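Local coordinates for mandelate racemase/muconate lactonizing enzyme family protein (PDB 3TOY), which belongs to the mandelate racemase/muconate lactonizing enzyme family, within the enolase superfamily, and carries calcium on its C-terminal barrel domain, at residues E251-H256 with A285-F290; L305-Q310 with I316-H321. All blocks are in the same frame, centred on the assembly; numbering follows the deposited sequence.

Contact 1: E251-H256 with A285-F290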
loop_
_atom_site.group_PDB
_atom_site.type_symbol
_atom_site.label_atom_id
_atom_site.label_comp_id
_atom_site.label_asym_id
_atom_site.label_seq_id
_atom_site.Cartn_x
_atom_site.Cartn_y
_atom_site.Cartn_z
ATOM N N GLU A 251 18.144 1.185 16.650
ATOM C CA GLU A 251 17.913 2.205 15.618
ATOM C C GLU A 251 17.281 1.587 14.372
ATOM O O GLU A 251 16.809 2.309 13.493
ATOM C CB GLU A 251 19.237 2.854 15.175
ATOM C CG GLU A 251 20.032 3.527 16.303
ATOM C CD GLU A 251 21.116 2.621 16.897
ATOM O OE1 GLU A 251 20.960 1.382 16.853
ATOM O OE2 GLU A 251 22.126 3.165 17.420
ATOM N N ASN A 252 17.335 0.263 14.286
ATOM C CA ASN A 252 16.918 -0.434 13.073
ATOM C C ASN A 252 15.421 -0.744 13.188
ATOM O O ASN A 252 15.032 -1.851 13.530
ATOM C CB ASN A 252 17.776 -1.690 12.877
ATOM C CG ASN A 252 17.596 -2.341 11.495
ATOM O OD1 ASN A 252 16.793 -1.886 10.674
ATOM N ND2 ASN A 252 18.360 -3.400 11.235
ATOM N N LEU A 253 14.597 0.279 12.965
ATOM C CA LEU A 253 13.155 0.136 13.130
ATOM C C LEU A 253 12.607 -0.779 12.025
ATOM O O LEU A 253 11.711 -1.609 12.284
ATOM C CB LEU A 253 12.459 1.500 13.055
ATOM C CG LEU A 253 12.907 2.525 14.127
ATOM C CD1 LEU A 253 12.232 3.895 13.920
ATOM C CD2 LEU A 253 12.648 1.976 15.502
ATOM N N SER A 254 13.093 -0.575 10.802
ATOM C CA SER A 254 12.696 -1.442 9.657
ATOM C C SER A 254 13.047 -2.892 9.889
ATOM O O SER A 254 12.261 -3.791 9.572
ATOM C CB SER A 254 13.328 -0.950 8.345
ATOM O OG SER A 254 12.773 0.326 8.022
ATOM N N GLY A 255 14.238 -3.140 10.429
ATOM C CA GLY A 255 14.643 -4.508 10.755
ATOM C C GLY A 255 13.777 -5.117 11.851
ATOM O O GLY A 255 13.351 -6.262 11.750
ATOM N N HIS A 256 13.509 -4.352 12.910
ATOM C CA HIS A 256 12.556 -4.818 13.918
ATOM C C HIS A 256 11.209 -5.183 13.276
ATOM O O HIS A 256 10.622 -6.229 13.583
ATOM C CB HIS A 256 12.330 -3.761 15.002
ATOM C CG HIS A 256 13.306 -3.837 16.147
ATOM N ND1 HIS A 256 14.469 -3.102 16.183
ATOM C CD2 HIS A 256 13.268 -4.536 17.308
ATOM C CE1 HIS A 256 15.114 -3.349 17.315
ATOM N NE2 HIS A 256 14.415 -4.232 18.007
ATOM N N ALA A 285 6.547 2.763 11.849
ATOM C CA ALA A 285 7.214 1.695 11.127
ATOM C C ALA A 285 6.704 0.287 11.503
ATOM O O ALA A 285 7.016 -0.680 10.816
ATOM C CB ALA A 285 8.720 1.784 11.328
ATOM N N GLY A 286 5.893 0.183 12.555
ATOM C CA GLY A 286 5.428 -1.114 13.069
ATOM C C GLY A 286 6.583 -1.955 13.621
ATOM O O GLY A 286 6.612 -3.159 13.458
ATOM N N ALA A 287 7.513 -1.312 14.305
ATOM C CA ALA A 287 8.710 -2.007 14.816
ATOM C C ALA A 287 8.426 -3.156 15.821
ATOM O O ALA A 287 9.142 -4.166 15.822
ATOM C CB ALA A 287 9.668 -0.985 15.432
ATOM N N SER A 288 7.426 -3.007 16.687
ATOM C CA SER A 288 7.235 -3.997 17.760
ATOM C C SER A 288 5.783 -4.221 18.162
ATOM O O SER A 288 4.904 -3.421 17.833
ATOM C CB SER A 288 8.058 -3.585 18.980
ATOM O OG SER A 288 7.532 -2.374 19.530
ATOM N N ASP A 289 5.535 -5.341 18.850
ATOM C CA ASP A 289 4.224 -5.659 19.385
ATOM C C ASP A 289 4.009 -5.029 20.715
ATOM O O ASP A 289 2.887 -4.642 21.025
ATOM C CB ASP A 289 4.070 -7.179 19.547
ATOM C CG ASP A 289 4.235 -7.891 18.227
ATOM O OD1 ASP A 289 3.365 -7.683 17.361
ATOM O OD2 ASP A 289 5.224 -8.614 18.024
ATOM N N PHE A 290 5.089 -4.967 21.504
ATOM C CA PHE A 290 5.067 -4.393 22.847
ATOM C C PHE A 290 6.111 -3.263 22.842
ATOM O O PHE A 290 7.050 -3.281 22.032
ATOM C CB PHE A 290 5.561 -5.436 23.875
ATOM C CG PHE A 290 4.684 -6.684 23.999
ATOM C CD1 PHE A 290 3.354 -6.676 23.598
ATOM C CD2 PHE A 290 5.201 -7.842 24.569
ATOM C CE1 PHE A 290 2.577 -7.822 23.754
ATOM C CE2 PHE A 290 4.419 -8.983 24.735
ATOM C CZ PHE A 290 3.112 -8.957 24.339
#
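The methyl group of A287 presses against the first turn of helix 253-262, with its CB 3.8 Å from L253 O and 3.9 Å from H256 CB. Just beyond, the backbone carbonyl of A287 lies close to the histidine's CB-CG end, A287 O standing 3.3 Å from H256 CB. L253 flanks the site: its CB meets A285 CB at 4.1 Å. Its CG lies beside the backbone N (chi1 -60°), which puts L253 CD2 4.2 Å from A287 CB. Here the end of helix 275-285, closed by a Schellman motif with G286 at positive phi, meets the start of its predecessor in the barrel's outer ring. N252 builds that start as the N-cap, its OD1 accepting from G255 N at 2.9 Å. Its carbonyl is gripped twice: H256 N and H256 ND1 reach N252 O from opposite faces of the carbonyl plane. H256 ND1 donates to N252 O at 3.0 Å (155° at the hydrogen), with the oxygen close to the imidazole plane, which helps fix the ring's rotation. R260, further along the same helix, bonds to G286 O and forms a salt bridge with D289, while E251 pairs with R115 of a second subunit.

Contact 2: L305-Q310 with I316-H321. With P4C (O-acetaldehydyl-hexaethylene glycol), chain H; ACT (acetate ion), chain F.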
loop_
_atom_site.group_PDB
_atom_site.type_symbol
_atom_site.label_atom_id
_atom_site.label_comp_id
_atom_site.label_asym_id
_atom_site.label_seq_id
_atom_site.Cartn_x
_atom_site.Cartn_y
_atom_site.Cartn_z
ATOM N N LEU A 305 4.031 10.162 29.512
ATOM C CA LEU A 305 2.583 10.350 29.393
ATOM C C LEU A 305 2.128 10.550 27.933
ATOM O O LEU A 305 1.048 10.078 27.534
ATOM C CB LEU A 305 2.101 11.508 30.284
ATOM C CG LEU A 305 2.276 11.263 31.789
ATOM C CD1 LEU A 305 2.025 12.569 32.556
ATOM C CD2 LEU A 305 1.390 10.132 32.335
ATOM N N ASN A 306 2.921 11.252 27.140
ATOM C CA ASN A 306 2.654 11.406 25.708
ATOM C C ASN A 306 2.653 10.021 25.054
ATOM O O ASN A 306 1.715 9.648 24.332
ATOM C CB ASN A 306 3.764 12.261 25.080
ATOM C CG ASN A 306 3.519 12.629 23.603
ATOM O OD1 ASN A 306 3.277 11.776 22.715
ATOM N ND2 ASN A 306 3.655 13.932 23.323
ATOM N N VAL A 307 3.728 9.272 25.300
ATOM C CA VAL A 307 3.863 7.916 24.727
ATOM C C VAL A 307 2.744 6.963 25.204
ATOM O O VAL A 307 2.315 6.088 24.470
ATOM C CB VAL A 307 5.288 7.313 24.988
ATOM C CG1 VAL A 307 5.370 5.835 24.523
ATOM C CG2 VAL A 307 6.348 8.132 24.237
ATOM N N ALA A 308 2.229 7.147 26.411
ATOM C CA ALA A 308 1.147 6.307 26.887
ATOM C C ALA A 308 -0.087 6.494 25.985
ATOM O O ALA A 308 -0.811 5.537 25.739
ATOM C CB ALA A 308 0.786 6.648 28.332
ATOM N N GLY A 309 -0.311 7.725 25.521
ATOM C CA GLY A 309 -1.464 8.015 24.628
ATOM C C GLY A 309 -1.255 7.338 23.271
ATOM O O GLY A 309 -2.182 6.748 22.701
ATOM N N GLN A 310 -0.037 7.414 22.762
ATOM C CA GLN A 310 0.321 6.767 21.506
ATOM C C GLN A 310 0.138 5.263 21.615
ATOM O O GLN A 310 -0.390 4.631 20.707
ATOM C CB GLN A 310 1.788 7.017 21.163
ATOM C CG GLN A 310 2.164 8.466 20.841
ATOM C CD GLN A 310 3.602 8.545 20.389
ATOM O OE1 GLN A 310 4.043 7.724 19.594
ATOM N NE2 GLN A 310 4.357 9.523 20.911
ATOM N N ILE A 316 -0.722 -1.123 21.949
ATOM C CA ILE A 316 0.580 -1.702 22.247
ATOM C C ILE A 316 0.752 -1.764 23.761
ATOM O O ILE A 316 0.820 -0.725 24.441
ATOM C CB ILE A 316 1.718 -0.875 21.626
ATOM C CG1 ILE A 316 1.639 -0.980 20.095
ATOM C CG2 ILE A 316 3.106 -1.387 22.111
ATOM C CD1 ILE A 316 2.709 -0.182 19.381
ATOM N N PRO A 317 0.783 -2.979 24.309
ATOM C CA PRO A 317 1.051 -3.093 25.745
ATOM C C PRO A 317 2.372 -2.408 26.073
ATOM O O PRO A 317 3.374 -2.654 25.415
ATOM C CB PRO A 317 1.208 -4.598 25.942
ATOM C CG PRO A 317 0.292 -5.179 24.868
ATOM C CD PRO A 317 0.579 -4.298 23.676
ATOM N N MET A 318 2.367 -1.608 27.131
ATOM C CA MET A 318 3.510 -0.758 27.468
ATOM C C MET A 318 4.067 -1.127 28.844
ATOM O O MET A 318 3.348 -1.063 29.833
ATOM C CB MET A 318 3.047 0.697 27.464
ATOM C CG MET A 318 4.123 1.733 27.730
ATOM S SD MET A 318 3.478 3.323 27.133
ATOM C CE MET A 318 4.456 4.532 28.068
ATOM N N SER A 319 5.347 -1.509 28.867
ATOM C CA SER A 319 6.069 -1.865 30.082
ATOM C C SER A 319 7.125 -0.794 30.366
ATOM O O SER A 319 7.248 0.163 29.601
ATOM C CB SER A 319 6.724 -3.236 29.878
ATOM O OG SER A 319 5.726 -4.241 29.768
ATOM N N SER A 320 7.902 -0.959 31.447
ATOM C CA SER A 320 8.981 -0.036 31.729
ATOM C C SER A 320 10.348 -0.682 31.567
ATOM O O SER A 320 10.503 -1.904 31.659
ATOM C CB SER A 320 8.827 0.534 33.158
ATOM O OG SER A 320 8.742 -0.534 34.101
ATOM N N HIS A 321 11.346 0.162 31.313
ATOM C CA HIS A 321 12.722 -0.282 31.364
ATOM C C HIS A 321 13.428 0.310 32.587
ATOM O O HIS A 321 13.630 1.523 32.656
ATOM C CB HIS A 321 13.501 0.168 30.148
ATOM C CG HIS A 321 14.922 -0.299 30.169
ATOM N ND1 HIS A 321 15.993 0.562 30.090
ATOM C CD2 HIS A 321 15.444 -1.543 30.277
ATOM C CE1 HIS A 321 17.119 -0.130 30.140
ATOM N NE2 HIS A 321 16.812 -1.413 30.244
HETATM O O1 P4C H . -2.149 10.017 28.423
HETATM C C2 P4C H . -1.438 9.650 29.615
HETATM C C3 P4C H . -2.378 9.564 30.814
HETATM O O4 P4C H . -2.483 10.835 31.464
HETATM C C5 P4C H . -2.623 10.706 32.889
HETATM C C6 P4C H . -2.887 12.052 33.562
HETATM O O7 P4C H . -1.692 12.829 33.613
HETATM C C8 P4C H . -1.878 14.236 33.801
HETATM C C9 P4C H . -0.564 14.937 33.459
HETATM O O10 P4C H . -0.708 15.679 32.242
HETATM C C11 P4C H . 0.534 15.971 31.601
HETATM C C12 P4C H . 0.260 16.511 30.199
HETATM O O13 P4C H . -0.103 15.456 29.300
HETATM C C14 P4C H . -0.070 15.891 27.935
HETATM C C15 P4C H . -0.704 14.830 27.039
HETATM O O16 P4C H . 0.282 13.873 26.642
HETATM C C ACT F . 19.474 -3.842 29.610
HETATM O O ACT F . 18.787 -3.432 30.579
HETATM O OXT ACT F . 18.938 -4.693 28.869
HETATM C CH3 ACT F . 20.870 -3.348 29.341
#
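Apolar contact across the two segments is the work of M318, whose thioether end lies against the helix at V307 and A308. Its CG is anti to the backbone N (chi1 -177°) and the chain stays extended beyond, carrying M318 SD to 3.8 Å from A308 CA. The terminal CE sits 3.9 Å from V307 CG1, where the valine and methionine side chains cross at about a right angle, and 4.2 Å from A308 CB. The polar bonds reach past the two segments: Q310 NE2 donates to P276 O, and I316 O accepts from T336. H321 NE2 points at an acetate, with ACT O 2.8 Å away in the imidazole plane, while H321 ND1 bonds to D294; K190 and N221 also hold the acetate. One o-acetaldehydyl-hexaethylene glycol is met from the helix: L305 CD1 packs on P4C C9 at 3.6 Å, and A308 CB approaches the same molecule. Helix 300-314 thus has the ligand beside it at L305 and A308 and, through V307, rests on F279 of helix 275-285; segment 316-321 runs beside strand 290-291, pairing its backbone with I291, and M318 also packs on I291 and on W304 of the helix.

Both contacts lie in the C-terminal barrel domain of the enolase-superfamily fold, with centres about 15 Å apart. They come in series: contact 1 joins the start of helix 253-262 to the turn after helix 275-285 and runs up to F290; contact 2 then takes up helix 300-314 and the segment following it. The two meet where D289 and F290 pack against I316 and P317, D289 O lying 3.4 Å from I316 CG2. The touching residues of contact 1 sit on the outer helical layer and are partly buried, while those of contact 2 are buried. Both contacts reach other subunits, and contact 2 runs on to H321, which touches E271 of a calcium site.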